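Local coordinates for protein thermophilic dibenzothiophene desulfurization enzyme C (PDB 5XDC) that probably catalyses the FMNH2- and O2-dependent oxidation of dibenzothiophene, a flavin monooxygenase step that gives its 5-oxide and then its 5,5-dioxide, at residues 197-202 / 214-219; 125-130 / 157-162; 161-166 / 209-214. All coordinates share one frame; numbering follows the deposited sequence.

Interaction 1. Residues 197-202 / 214-219; sequences QVNGDW and SVTFSG. With IND (indole), chain J.
Gln197 and Thr216 face each other as a hydrogen-bonded antiparallel pair, followed by Val198 and Val215 as a non-hydrogen-bonded pair. This is part of a small three-stranded antiparallel sheet in the acyl-CoA dehydrogenase-type middle domain: strand 215-217 is central, flanked by strands 196-198 and 155-156. The register rests on two reciprocal bonds, Gln197 N to Thr216 O at 2.9 Å and Thr216 N to Gln197 O at 2.8 Å, and Asn199 N adds another to Ser214 O just past the strand end.

Asn199 carries the side-chain contact. Its CB lies 3.4 Å from Ser214 O. A chi1 of -69° keeps CG beside its own backbone N, which sends the amide across to the facing segment. CG passes Ser214 OG; OD1, nearest to Thr216 OG1 but too far to bond, leaves that to ND2. Both N-H groups are used: ND2 reaches Ser214 OG at 2.9 Å (158°) and Thr216 OG1 at 2.9 Å (174°). Both acceptors lie in the amide plane, so the pair fixes the rotation of the amide. Thr216 OG1 has a further partner in Thr155 OG1.

Ser214 is also held by Asp201, whose carboxylate oxygens are both met on the syn side, each donor tilted somewhat out of plane: OD1 accepts from Ser214 N at 2.8 Å and OD2 from Ser214 OG at 2.8 Å. The serine hydroxyl therefore donates to Asp201 while accepting from Asn199. A water joins Gly200 N to Ser214 O. Farther along the loop, Trp202 reaches the indole pocket, with CZ2 3.8 Å from indole N1.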
ATOM      1  N   GLN B 197      17.498  13.904 -40.488  1.00 17.19           N
ATOM      2  CA  GLN B 197      18.687  13.545 -39.721  1.00 14.76           C
ATOM      3  C   GLN B 197      18.238  12.905 -38.417  1.00 13.78           C
ATOM      4  O   GLN B 197      17.624  13.572 -37.578  1.00 18.04           O
ATOM      5  CB  GLN B 197      19.576  14.762 -39.453  1.00 20.53           C
ATOM      6  CG  GLN B 197      20.815  14.453 -38.618  1.00 27.07           C
ATOM      7  CD  GLN B 197      21.755  13.476 -39.295  1.00 41.38           C
ATOM      8  OE1 GLN B 197      22.217  13.711 -40.418  1.00 37.41           O
ATOM      9  NE2 GLN B 197      22.050  12.369 -38.613  1.00 37.39           N
ATOM     10  N   VAL B 198      18.517  11.614 -38.275  1.00 16.76           N
ATOM     11  CA  VAL B 198      18.283  10.895 -37.025  1.00 13.99           C
ATOM     12  C   VAL B 198      19.466  11.190 -36.117  1.00 15.49           C
ATOM     13  O   VAL B 198      20.606  10.883 -36.467  1.00 18.41           O
ATOM     14  CB  VAL B 198      18.134   9.390 -37.274  1.00 17.46           C
ATOM     15  CG1 VAL B 198      17.934   8.643 -35.960  1.00 17.96           C
ATOM     16  CG2 VAL B 198      16.980   9.135 -38.231  1.00 18.44           C
ATOM     17  N   ASN B 199      19.207  11.789 -34.953  1.00 17.14           N
ATOM     18  CA  ASN B 199      20.311  12.387 -34.205  1.00 16.19           C
ATOM     19  C   ASN B 199      21.031  11.442 -33.248  1.00 21.06           C
ATOM     20  O   ASN B 199      22.156  11.756 -32.843  1.00 23.48           O
ATOM     21  CB  ASN B 199      19.815  13.606 -33.435  1.00 17.73           C
ATOM     22  CG  ASN B 199      19.452  14.746 -34.354  1.00 18.95           C
ATOM     23  OD1 ASN B 199      20.178  15.040 -35.307  1.00 20.95           O
ATOM     24  ND2 ASN B 199      18.314  15.371 -34.101  1.00 16.68           N
ATOM     25  N   GLY B 200      20.443  10.309 -32.872  1.00 17.17           N
ATOM     26  CA  GLY B 200      21.157   9.383 -32.004  1.00 23.73           C
ATOM     27  C   GLY B 200      21.433   9.882 -30.595  1.00 22.68           C
ATOM     28  O   GLY B 200      22.309   9.337 -29.921  1.00 26.89           O
ATOM     29  N   ASP B 201      20.674  10.865 -30.118  1.00 17.76           N
ATOM     30  CA  ASP B 201      20.904  11.511 -28.821  1.00 16.67           C
ATOM     31  C   ASP B 201      20.006  10.897 -27.746  1.00 14.97           C
ATOM     32  O   ASP B 201      19.113  11.545 -27.192  1.00 18.68           O
ATOM     33  CB  ASP B 201      20.648  13.010 -28.947  1.00 18.15           C
ATOM     34  CG  ASP B 201      19.290  13.318 -29.578  1.00 14.29           C
ATOM     35  OD1 ASP B 201      18.839  12.529 -30.434  1.00 19.02           O
ATOM     36  OD2 ASP B 201      18.658  14.330 -29.237  1.00 17.96           O
ATOM     37  N   TRP B 202      20.281   9.640 -27.430  1.00 14.87           N
ATOM     38  CA  TRP B 202      19.478   8.884 -26.473  1.00 16.37           C
ATOM     39  C   TRP B 202      20.413   8.180 -25.503  1.00 17.00           C
ATOM     40  O   TRP B 202      21.148   7.264 -25.889  1.00 15.61           O
ATOM     41  CB  TRP B 202      18.578   7.882 -27.186  1.00 14.99           C
ATOM     42  CG  TRP B 202      17.677   7.059 -26.271  1.00 13.05           C
ATOM     43  CD1 TRP B 202      17.737   5.710 -26.054  1.00 15.03           C
ATOM     44  CD2 TRP B 202      16.570   7.536 -25.498  1.00 15.24           C
ATOM     45  NE1 TRP B 202      16.747   5.324 -25.188  1.00 13.02           N
ATOM     46  CE2 TRP B 202      16.012   6.426 -24.835  1.00 14.30           C
ATOM     47  CE3 TRP B 202      16.004   8.795 -25.294  1.00 15.40           C
ATOM     48  CZ2 TRP B 202      14.917   6.542 -23.982  1.00 11.78           C
ATOM     49  CZ3 TRP B 202      14.910   8.906 -24.453  1.00 16.32           C
ATOM     50  CH2 TRP B 202      14.380   7.788 -23.811  1.00 14.31           C
ATOM     51  N   SER B 214      16.086  12.392 -30.834  1.00 15.39           N
ATOM     52  CA  SER B 214      15.410  13.355 -31.683  1.00 17.79           C
ATOM     53  C   SER B 214      15.698  13.087 -33.161  1.00 14.95           C
ATOM     54  O   SER B 214      16.630  12.368 -33.531  1.00 15.82           O
ATOM     55  CB  SER B 214      15.814  14.784 -31.310  1.00 19.22           C
ATOM     56  OG  SER B 214      17.195  14.976 -31.475  1.00 18.58           O
ATOM     57  N   VAL B 215      14.845  13.666 -33.997  1.00 15.79           N
ATOM     58  CA  VAL B 215      14.999  13.656 -35.447  1.00 14.17           C
ATOM     59  C   VAL B 215      14.849  15.090 -35.915  1.00 13.66           C
ATOM     60  O   VAL B 215      13.892  15.773 -35.534  1.00 15.76           O
ATOM     61  CB  VAL B 215      13.959  12.756 -36.141  1.00 16.37           C
ATOM     62  CG1 VAL B 215      14.041  12.910 -37.672  1.00 18.22           C
ATOM     63  CG2 VAL B 215      14.158  11.309 -35.744  1.00 16.83           C
ATOM     64  N   THR B 216      15.790  15.549 -36.735  1.00 15.62           N
ATOM     65  CA  THR B 216      15.780  16.908 -37.241  1.00 14.50           C
ATOM     66  C   THR B 216      15.373  16.872 -38.703  1.00 13.96           C
ATOM     67  O   THR B 216      15.958  16.116 -39.489  1.00 16.39           O
ATOM     68  CB  THR B 216      17.151  17.576 -37.093  1.00 19.49           C
ATOM     69  OG1 THR B 216      17.474  17.685 -35.694  1.00 18.15           O
ATOM     70  CG2 THR B 216      17.123  18.976 -37.703  1.00 19.75           C
ATOM     71  N   PHE B 217      14.350  17.649 -39.040  1.00 16.35           N
ATOM     72  CA  PHE B 217      13.863  17.778 -40.411  1.00 14.76           C
ATOM     73  C   PHE B 217      14.337  19.118 -40.956  1.00 16.95           C
ATOM     74  O   PHE B 217      13.941  20.171 -40.442  1.00 16.32           O
ATOM     75  CB  PHE B 217      12.334  17.702 -40.461  1.00 17.61           C
ATOM     76  CG  PHE B 217      11.767  16.413 -39.921  1.00 15.61           C
ATOM     77  CD1 PHE B 217      11.561  16.246 -38.569  1.00 17.89           C
ATOM     78  CD2 PHE B 217      11.446  15.369 -40.776  1.00 20.07           C
ATOM     79  CE1 PHE B 217      11.044  15.064 -38.074  1.00 18.99           C
ATOM     80  CE2 PHE B 217      10.930  14.174 -40.282  1.00 19.96           C
ATOM     81  CZ  PHE B 217      10.734  14.025 -38.932  1.00 19.37           C
ATOM     82  N   SER B 218      15.174  19.079 -41.991  1.00 18.54           N
ATOM     83  CA  SER B 218      15.650  20.287 -42.660  1.00 17.65           C
ATOM     84  C   SER B 218      15.116  20.322 -44.090  1.00 16.55           C
ATOM     85  O   SER B 218      15.694  19.707 -44.982  1.00 18.18           O
ATOM     86  CB  SER B 218      17.173  20.325 -42.650  1.00 23.11           C
ATOM     87  OG  SER B 218      17.644  20.433 -41.326  1.00 28.80           O
ATOM     88  N   GLY B 219      14.032  21.061 -44.298  1.00 18.06           N
ATOM     89  CA  GLY B 219      13.465  21.185 -45.632  1.00 20.11           C
ATOM     90  C   GLY B 219      13.044  19.856 -46.224  1.00 17.88           C
ATOM     91  O   GLY B 219      13.216  19.624 -47.427  1.00 18.56           O
TER
HETATM   92  N1  IND J 501      11.325   5.596 -23.377  1.00 42.16           N
HETATM   93  C2  IND J 501      11.385   5.366 -24.686  1.00 32.99           C
HETATM   94  C3  IND J 501      10.496   6.159 -25.149  1.00 33.15           C
HETATM   95  C4  IND J 501       8.806   7.857 -24.451  1.00 34.42           C
HETATM   96  C5  IND J 501       8.311   8.471 -23.297  1.00 30.91           C
HETATM   97  C6  IND J 501       8.828   8.137 -22.028  1.00 32.02           C
HETATM   98  C7  IND J 501       9.841   7.189 -21.916  1.00 26.51           C
HETATM   99  C8  IND J 501      10.340   6.580 -23.051  1.00 34.34           C
HETATM  100  C9  IND J 501       9.803   6.921 -24.341  1.00 33.29           C
HETATM  101  O   HOH W   1      17.466   9.886 -32.659  1.00 19.81           O

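Interaction 2. Residues 125-130 / 157-162; sequences GNASSE and AFCSGS. With IND (indole), chain J.
Asn126 N donates to Ser160 O at 3.1 Å, and Ser128 OG donates to Phe158 O at 2.8 Å, approaching from above the carbonyl plane, 44° out of it. With chi1 at 164°, OG stands opposite the Ser128 backbone N, and there it also accepts from Glu130 N in an ST turn. Without the hydroxyl, as in an alanine at Ser128, Phe158 O is likely to lose its hydroxyl donor and Glu130 N its acceptor. Asn126 OD1 takes Ser129 N in an Asx motif, while ND2 gives to Ser129 OG.

Water adds a second layer: one molecule accepts from Ser160 N close to Asn126 OD1 and Phe158 O, and another bridges Glu130 O and Ala157 O.

Strand 124-127 and the residues after it thus meet the type II turn Cys159-Ser162 at the flavin site, since Asn126, Ser128, Ser129 and Ser160 bind FMN in a structure of this protein. A cis peptide precedes Ser128.

Apolar and close-packed contacts lie alongside. Ala127 CB touches Cys159 SG at 3.6 Å, and Gly125 CA sits 3.4 Å from Gly161 O, where a side chain on Gly125 would clash.

Three side chains reach the indole. Phe158 CD1 lies 3.5 Å from its C4, Glu130 OE1 also 3.5 Å from C4, and Ser160 OG 3.6 Å from C3; the other carboxylate oxygen, Glu130 OE2, is bonded to Tyr93 OH.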
ATOM      1  N   GLY B 125       9.376   3.180 -37.672  1.00 14.87           N
ATOM      2  CA  GLY B 125       9.770   4.073 -36.604  1.00 14.67           C
ATOM      3  C   GLY B 125       8.841   5.276 -36.491  1.00 13.93           C
ATOM      4  O   GLY B 125       7.975   5.517 -37.344  1.00 13.89           O
ATOM      5  N   ASN B 126       9.035   6.044 -35.412  1.00 14.13           N
ATOM      6  CA  ASN B 126       8.087   7.065 -35.001  1.00 13.58           C
ATOM      7  C   ASN B 126       8.806   8.396 -34.833  1.00 17.93           C
ATOM      8  O   ASN B 126       9.841   8.459 -34.161  1.00 16.73           O
ATOM      9  CB  ASN B 126       7.413   6.629 -33.692  1.00 17.50           C
ATOM     10  CG  ASN B 126       6.317   7.544 -33.274  1.00 22.98           C
ATOM     11  OD1 ASN B 126       6.530   8.450 -32.468  1.00 20.36           O
ATOM     12  ND2 ASN B 126       5.119   7.319 -33.808  1.00 24.52           N
ATOM     13  N   ALA B 127       8.263   9.455 -35.440  1.00 14.59           N
ATOM     14  CA  ALA B 127       8.843  10.796 -35.320  1.00 13.49           C
ATOM     15  C   ALA B 127       7.836  11.905 -35.578  1.00 16.18           C
ATOM     16  O   ALA B 127       7.924  12.578 -36.595  1.00 19.77           O
ATOM     17  CB  ALA B 127      10.000  10.937 -36.270  1.00 20.16           C
ATOM     18  N   SER B 128       6.889  12.144 -34.683  1.00 20.35           N
ATOM     19  CA  SER B 128       6.712  11.444 -33.427  1.00 19.77           C
ATOM     20  C   SER B 128       5.265  11.667 -33.031  1.00 18.70           C
ATOM     21  O   SER B 128       4.737  12.760 -33.238  1.00 23.46           O
ATOM     22  CB  SER B 128       7.648  11.981 -32.343  1.00 37.87           C
ATOM     23  OG  SER B 128       7.220  11.557 -31.057  1.00 26.17           O
ATOM     24  N   SER B 129       4.612  10.652 -32.471  1.00 24.09           N
ATOM     25  CA  SER B 129       3.245  10.818 -31.996  1.00 25.10           C
ATOM     26  C   SER B 129       3.194  11.131 -30.512  1.00 28.10           C
ATOM     27  O   SER B 129       2.109  11.122 -29.920  1.00 27.22           O
ATOM     28  CB  SER B 129       2.408   9.573 -32.309  1.00 23.51           C
ATOM     29  OG  SER B 129       3.038   8.380 -31.921  1.00 24.02           O
ATOM     30  N   GLU B 130       4.343  11.434 -29.912  1.00 30.28           N
ATOM     31  CA  GLU B 130       4.474  11.708 -28.481  1.00 44.81           C
ATOM     32  C   GLU B 130       4.950  13.144 -28.311  1.00 41.23           C
ATOM     33  O   GLU B 130       6.131  13.400 -28.072  1.00 57.78           O
ATOM     34  CB  GLU B 130       5.432  10.696 -27.860  1.00 37.82           C
ATOM     35  CG  GLU B 130       4.799   9.325 -27.837  1.00 27.10           C
ATOM     36  CD  GLU B 130       5.751   8.193 -27.565  1.00 30.26           C
ATOM     37  OE1 GLU B 130       6.957   8.425 -27.309  1.00 54.91           O
ATOM     38  OE2 GLU B 130       5.275   7.045 -27.602  1.00 41.09           O
ATOM     39  N   ALA B 157      11.405  15.676 -30.654  1.00 30.72           N
ATOM     40  CA  ALA B 157      11.934  14.860 -29.569  1.00 29.83           C
ATOM     41  C   ALA B 157      11.134  13.563 -29.404  1.00 20.53           C
ATOM     42  O   ALA B 157      10.011  13.423 -29.902  1.00 24.93           O
ATOM     43  CB  ALA B 157      11.925  15.639 -28.256  1.00 49.65           C
ATOM     44  N   PHE B 158      11.745  12.610 -28.701  1.00 22.15           N
ATOM     45  CA  PHE B 158      11.125  11.330 -28.355  1.00 30.41           C
ATOM     46  C   PHE B 158      10.584  10.632 -29.598  1.00 30.06           C
ATOM     47  O   PHE B 158       9.388  10.371 -29.737  1.00 25.72           O
ATOM     48  CB  PHE B 158      10.028  11.510 -27.305  1.00 23.68           C
ATOM     49  CG  PHE B 158      10.566  11.681 -25.907  1.00 24.21           C
ATOM     50  CD1 PHE B 158      10.872  10.573 -25.128  1.00 31.34           C
ATOM     51  CD2 PHE B 158      10.781  12.944 -25.384  1.00 27.90           C
ATOM     52  CE1 PHE B 158      11.372  10.729 -23.837  1.00 27.15           C
ATOM     53  CE2 PHE B 158      11.280  13.107 -24.101  1.00 28.53           C
ATOM     54  CZ  PHE B 158      11.577  11.997 -23.328  1.00 32.42           C
ATOM     55  N   CYS B 159      11.517  10.307 -30.486  1.00 20.24           N
ATOM     56  CA  CYS B 159      11.218   9.631 -31.743  1.00 18.66           C
ATOM     57  C   CYS B 159      11.574   8.147 -31.628  1.00 20.51           C
ATOM     58  O   CYS B 159      12.560   7.657 -32.180  1.00 20.52           O
ATOM     59  CB  CYS B 159      11.983  10.306 -32.875  1.00 17.83           C
ATOM     60  SG  CYS B 159      11.532  11.990 -33.145  1.00 17.15           S
ATOM     61  N   SER B 160      10.733   7.420 -30.897  1.00 19.16           N
ATOM     62  CA  SER B 160      11.039   6.029 -30.591  1.00 21.79           C
ATOM     63  C   SER B 160      11.277   5.207 -31.850  1.00 21.28           C
ATOM     64  O   SER B 160      10.539   5.306 -32.833  1.00 17.61           O
ATOM     65  CB  SER B 160       9.899   5.411 -29.781  1.00 31.47           C
ATOM     66  OG  SER B 160       9.664   6.167 -28.609  1.00 50.37           O
ATOM     67  N   GLY B 161      12.308   4.374 -31.810  1.00 17.20           N
ATOM     68  CA  GLY B 161      12.604   3.501 -32.921  1.00 21.34           C
ATOM     69  C   GLY B 161      12.992   4.232 -34.185  1.00 23.61           C
ATOM     70  O   GLY B 161      12.839   3.687 -35.281  1.00 23.73           O
ATOM     71  N   SER B 162      13.531   5.442 -34.059  1.00 22.41           N
ATOM     72  CA  SER B 162      13.814   6.246 -35.237  1.00 21.83           C
ATOM     73  C   SER B 162      15.096   5.840 -35.950  1.00 19.71           C
ATOM     74  O   SER B 162      15.315   6.279 -37.079  1.00 24.09           O
ATOM     75  CB  SER B 162      13.884   7.736 -34.858  1.00 22.23           C
ATOM     76  OG  SER B 162      14.814   7.973 -33.824  1.00 31.70           O
TER
HETATM   77  N1  IND J 501      11.325   5.596 -23.377  1.00 42.16           N
HETATM   78  C2  IND J 501      11.385   5.366 -24.686  1.00 32.99           C
HETATM   79  C3  IND J 501      10.496   6.159 -25.149  1.00 33.15           C
HETATM   80  C4  IND J 501       8.806   7.857 -24.451  1.00 34.42           C
HETATM   81  C5  IND J 501       8.311   8.471 -23.297  1.00 30.91           C
HETATM   82  C6  IND J 501       8.828   8.137 -22.028  1.00 32.02           C
HETATM   83  C7  IND J 501       9.841   7.189 -21.916  1.00 26.51           C
HETATM   84  C8  IND J 501      10.340   6.580 -23.051  1.00 34.34           C
HETATM   85  C9  IND J 501       9.803   6.921 -24.341  1.00 33.29           C
HETATM   86  O   HOH W   2       7.783   8.163 -30.214  1.00 35.58           O
HETATM   87  O   HOH W   3       7.715  15.165 -29.993  1.00 35.95           O

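Interaction 3. Residues 161-166 / 209-214; sequences GSADAD and QTDSGS. With IND (indole), chain J.
The wall of the indole pocket formed by Thr210 and Ser212 is tied through its backbone to the loop starting at Gly161. Gly161 N donates to Thr210 O at 2.9 Å with an N-H...O angle of 157°, and the C=O...N angle of 171° shows that the donor meets the carbonyl almost end-on. Gly161 has a positive phi of 64°, a conformation that favours glycine.

Next to this bond, Ser162 OG lies 3.2 Å from Asp211 O. Its single proton also has Cys159 O within reach, so this link is only one of two alternatives.

The remaining contact is between a methyl group and a carboxylate. Ala163 CB lies 3.5 Å from Asp211 CG, 3.6 Å from OD2 and 3.8 Å from OD1; such similar distances to the three atoms place the methyl over the flat face of the carboxylate. The polar end of Asp211 is engaged elsewhere, for OD2 is hydrogen-bonded to Thr41 OG1.

On the pocket side, Ser212 OG approaches indole C2 to 3.2 Å, and Thr210 OG1 lies 3.6 Å from the same carbon. Ser212 OG lies 2.8 Å from Thr210 OG1 and can donate to it, although its one proton has another acceptor within reach. Thr210 OG1 also bonds Met207 O, and Ser160 OG is a further partner of Ser212 OG, so the oxygens presented to the ligand belong to a connected polar group.

Helix 85-104 packs on the pocket side of this loop, with His89 touching Thr210 and Ser212. At the far end, Asp164 forms salt bridges to Lys43, Arg46 and Arg50 of helix 43-52, while onward from Ser214 the chain enters strand 215-217.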
ATOM      1  N   GLY B 161      12.308   4.374 -31.810  1.00 17.20           N
ATOM      2  CA  GLY B 161      12.604   3.501 -32.921  1.00 21.34           C
ATOM      3  C   GLY B 161      12.992   4.232 -34.185  1.00 23.61           C
ATOM      4  O   GLY B 161      12.839   3.687 -35.281  1.00 23.73           O
ATOM      5  N   SER B 162      13.531   5.442 -34.059  1.00 22.41           N
ATOM      6  CA  SER B 162      13.814   6.246 -35.237  1.00 21.83           C
ATOM      7  C   SER B 162      15.096   5.840 -35.950  1.00 19.71           C
ATOM      8  O   SER B 162      15.315   6.279 -37.079  1.00 24.09           O
ATOM      9  CB  SER B 162      13.884   7.736 -34.858  1.00 22.23           C
ATOM     10  OG  SER B 162      14.814   7.973 -33.824  1.00 31.70           O
ATOM     11  N   ALA B 163      15.935   5.014 -35.341  1.00 17.86           N
ATOM     12  CA  ALA B 163      17.155   4.548 -35.986  1.00 18.97           C
ATOM     13  C   ALA B 163      16.883   3.228 -36.684  1.00 17.58           C
ATOM     14  O   ALA B 163      16.102   2.408 -36.195  1.00 16.50           O
ATOM     15  CB  ALA B 163      18.280   4.360 -34.966  1.00 19.78           C
ATOM     16  N   ASP B 164      17.531   3.021 -37.830  1.00 17.80           N
ATOM     17  CA  ASP B 164      17.377   1.769 -38.578  1.00 16.00           C
ATOM     18  C   ASP B 164      15.914   1.518 -38.958  1.00 16.81           C
ATOM     19  O   ASP B 164      15.483   0.376 -39.095  1.00 19.36           O
ATOM     20  CB  ASP B 164      17.936   0.595 -37.771  1.00 17.09           C
ATOM     21  CG  ASP B 164      17.900  -0.732 -38.528  1.00 23.85           C
ATOM     22  OD1 ASP B 164      18.370  -0.777 -39.691  1.00 20.36           O
ATOM     23  OD2 ASP B 164      17.412  -1.736 -37.952  1.00 19.32           O
ATOM     24  N   ALA B 165      15.142   2.581 -39.147  1.00 15.36           N
ATOM     25  CA  ALA B 165      13.731   2.474 -39.503  1.00 15.78           C
ATOM     26  C   ALA B 165      13.569   2.523 -41.016  1.00 16.24           C
ATOM     27  O   ALA B 165      14.083   3.435 -41.670  1.00 20.76           O
ATOM     28  CB  ALA B 165      12.928   3.612 -38.873  1.00 16.67           C
ATOM     29  N   ASP B 166      12.836   1.552 -41.570  1.00 14.41           N
ATOM     30  CA  ASP B 166      12.595   1.573 -43.009  1.00 13.90           C
ATOM     31  C   ASP B 166      11.673   2.708 -43.419  1.00 15.79           C
ATOM     32  O   ASP B 166      11.820   3.256 -44.520  1.00 16.85           O
ATOM     33  CB  ASP B 166      12.031   0.224 -43.449  1.00 16.09           C
ATOM     34  CG  ASP B 166      12.989  -0.895 -43.165  1.00 20.34           C
ATOM     35  OD1 ASP B 166      13.892  -1.109 -43.987  1.00 20.94           O
ATOM     36  OD2 ASP B 166      12.887  -1.540 -42.106  1.00 16.33           O
ATOM     37  N   GLN B 209      17.966   0.905 -25.468  1.00 13.20           N
ATOM     38  CA  GLN B 209      18.189   0.577 -26.874  1.00 13.19           C
ATOM     39  C   GLN B 209      16.967   0.854 -27.753  1.00 14.14           C
ATOM     40  O   GLN B 209      16.819   0.253 -28.818  1.00 17.00           O
ATOM     41  CB  GLN B 209      18.638  -0.880 -27.019  1.00 14.45           C
ATOM     42  CG  GLN B 209      20.049  -1.114 -26.475  1.00 15.23           C
ATOM     43  CD  GLN B 209      20.711  -2.346 -27.057  1.00 15.96           C
ATOM     44  OE1 GLN B 209      20.255  -3.479 -26.850  1.00 16.76           O
ATOM     45  NE2 GLN B 209      21.788  -2.132 -27.811  1.00 17.15           N
ATOM     46  N   THR B 210      16.117   1.797 -27.350  1.00 14.04           N
ATOM     47  CA  THR B 210      14.935   2.141 -28.131  1.00 12.61           C
ATOM     48  C   THR B 210      15.171   3.308 -29.081  1.00 14.27           C
ATOM     49  O   THR B 210      14.243   3.689 -29.802  1.00 13.62           O
ATOM     50  CB  THR B 210      13.747   2.472 -27.218  1.00 13.27           C
ATOM     51  OG1 THR B 210      14.033   3.622 -26.409  1.00 13.39           O
ATOM     52  CG2 THR B 210      13.395   1.258 -26.341  1.00 15.05           C
ATOM     53  N   ASP B 211      16.369   3.888 -29.095  1.00 13.18           N
ATOM     54  CA  ASP B 211      16.690   5.043 -29.940  1.00 14.32           C
ATOM     55  C   ASP B 211      15.565   6.078 -29.969  1.00 15.88           C
ATOM     56  O   ASP B 211      15.057   6.479 -31.022  1.00 16.54           O
ATOM     57  CB  ASP B 211      17.055   4.580 -31.337  1.00 15.67           C
ATOM     58  CG  ASP B 211      18.534   4.309 -31.466  1.00 20.26           C
ATOM     59  OD1 ASP B 211      19.325   5.285 -31.408  1.00 30.23           O
ATOM     60  OD2 ASP B 211      18.881   3.140 -31.613  1.00 22.03           O
ATOM     61  N   SER B 212      15.214   6.548 -28.770  1.00 14.08           N
ATOM     62  CA  SER B 212      14.115   7.479 -28.580  1.00 16.56           C
ATOM     63  C   SER B 212      14.600   8.916 -28.476  1.00 14.92           C
ATOM     64  O   SER B 212      13.951   9.756 -27.844  1.00 16.49           O
ATOM     65  CB  SER B 212      13.303   7.081 -27.349  1.00 15.02           C
ATOM     66  OG  SER B 212      12.672   5.833 -27.564  1.00 16.10           O
ATOM     67  N   GLY B 213      15.727   9.207 -29.106  1.00 14.79           N
ATOM     68  CA  GLY B 213      16.190  10.565 -29.247  1.00 16.92           C
ATOM     69  C   GLY B 213      15.436  11.373 -30.284  1.00 19.24           C
ATOM     70  O   GLY B 213      14.277  11.082 -30.590  1.00 18.40           O
ATOM     71  N   SER B 214      16.086  12.392 -30.834  1.00 15.39           N
ATOM     72  CA  SER B 214      15.410  13.355 -31.683  1.00 17.79           C
ATOM     73  C   SER B 214      15.698  13.087 -33.161  1.00 14.95           C
ATOM     74  O   SER B 214      16.630  12.368 -33.531  1.00 15.82           O
ATOM     75  CB  SER B 214      15.814  14.784 -31.310  1.00 19.22           C
ATOM     76  OG  SER B 214      17.195  14.976 -31.475  1.00 18.58           O
TER
HETATM   77  N1  IND J 501      11.325   5.596 -23.377  1.00 42.16           N
HETATM   78  C2  IND J 501      11.385   5.366 -24.686  1.00 32.99           C
HETATM   79  C3  IND J 501      10.496   6.159 -25.149  1.00 33.15           C
HETATM   80  C4  IND J 501       8.806   7.857 -24.451  1.00 34.42           C
HETATM   81  C5  IND J 501       8.311   8.471 -23.297  1.00 30.91           C
HETATM   82  C6  IND J 501       8.828   8.137 -22.028  1.00 32.02           C
HETATM   83  C7  IND J 501       9.841   7.189 -21.916  1.00 26.51           C
HETATM   84  C8  IND J 501      10.340   6.580 -23.051  1.00 34.34           C
HETATM   85  C9  IND J 501       9.803   6.921 -24.341  1.00 33.29           C
HETATM   86  O   HOH W   1      17.466   9.886 -32.659  1.00 19.81           O

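Following the chain from the N terminus, interaction 2 comes first: strand 124-127 and the residues after it meet 157-162, closing a loop that contains two strands of the larger mixed sheet and strand 155-156. Interaction 3 starts on Gly161 and Ser162, which it shares with interaction 2, and closes at 209-214. Interaction 1 opens within that span and closes beyond it, so interactions 1 and 3 cross, with Ser214 common to both; interactions 2 and 1 lie in series. Direct contacts bind the set: Cys159 N probably bonds Gly213 O, and Val215 packs on Cys159 and Ser162. Together they join the small antiparallel sheet, strand 124-127 and the loops around the indole.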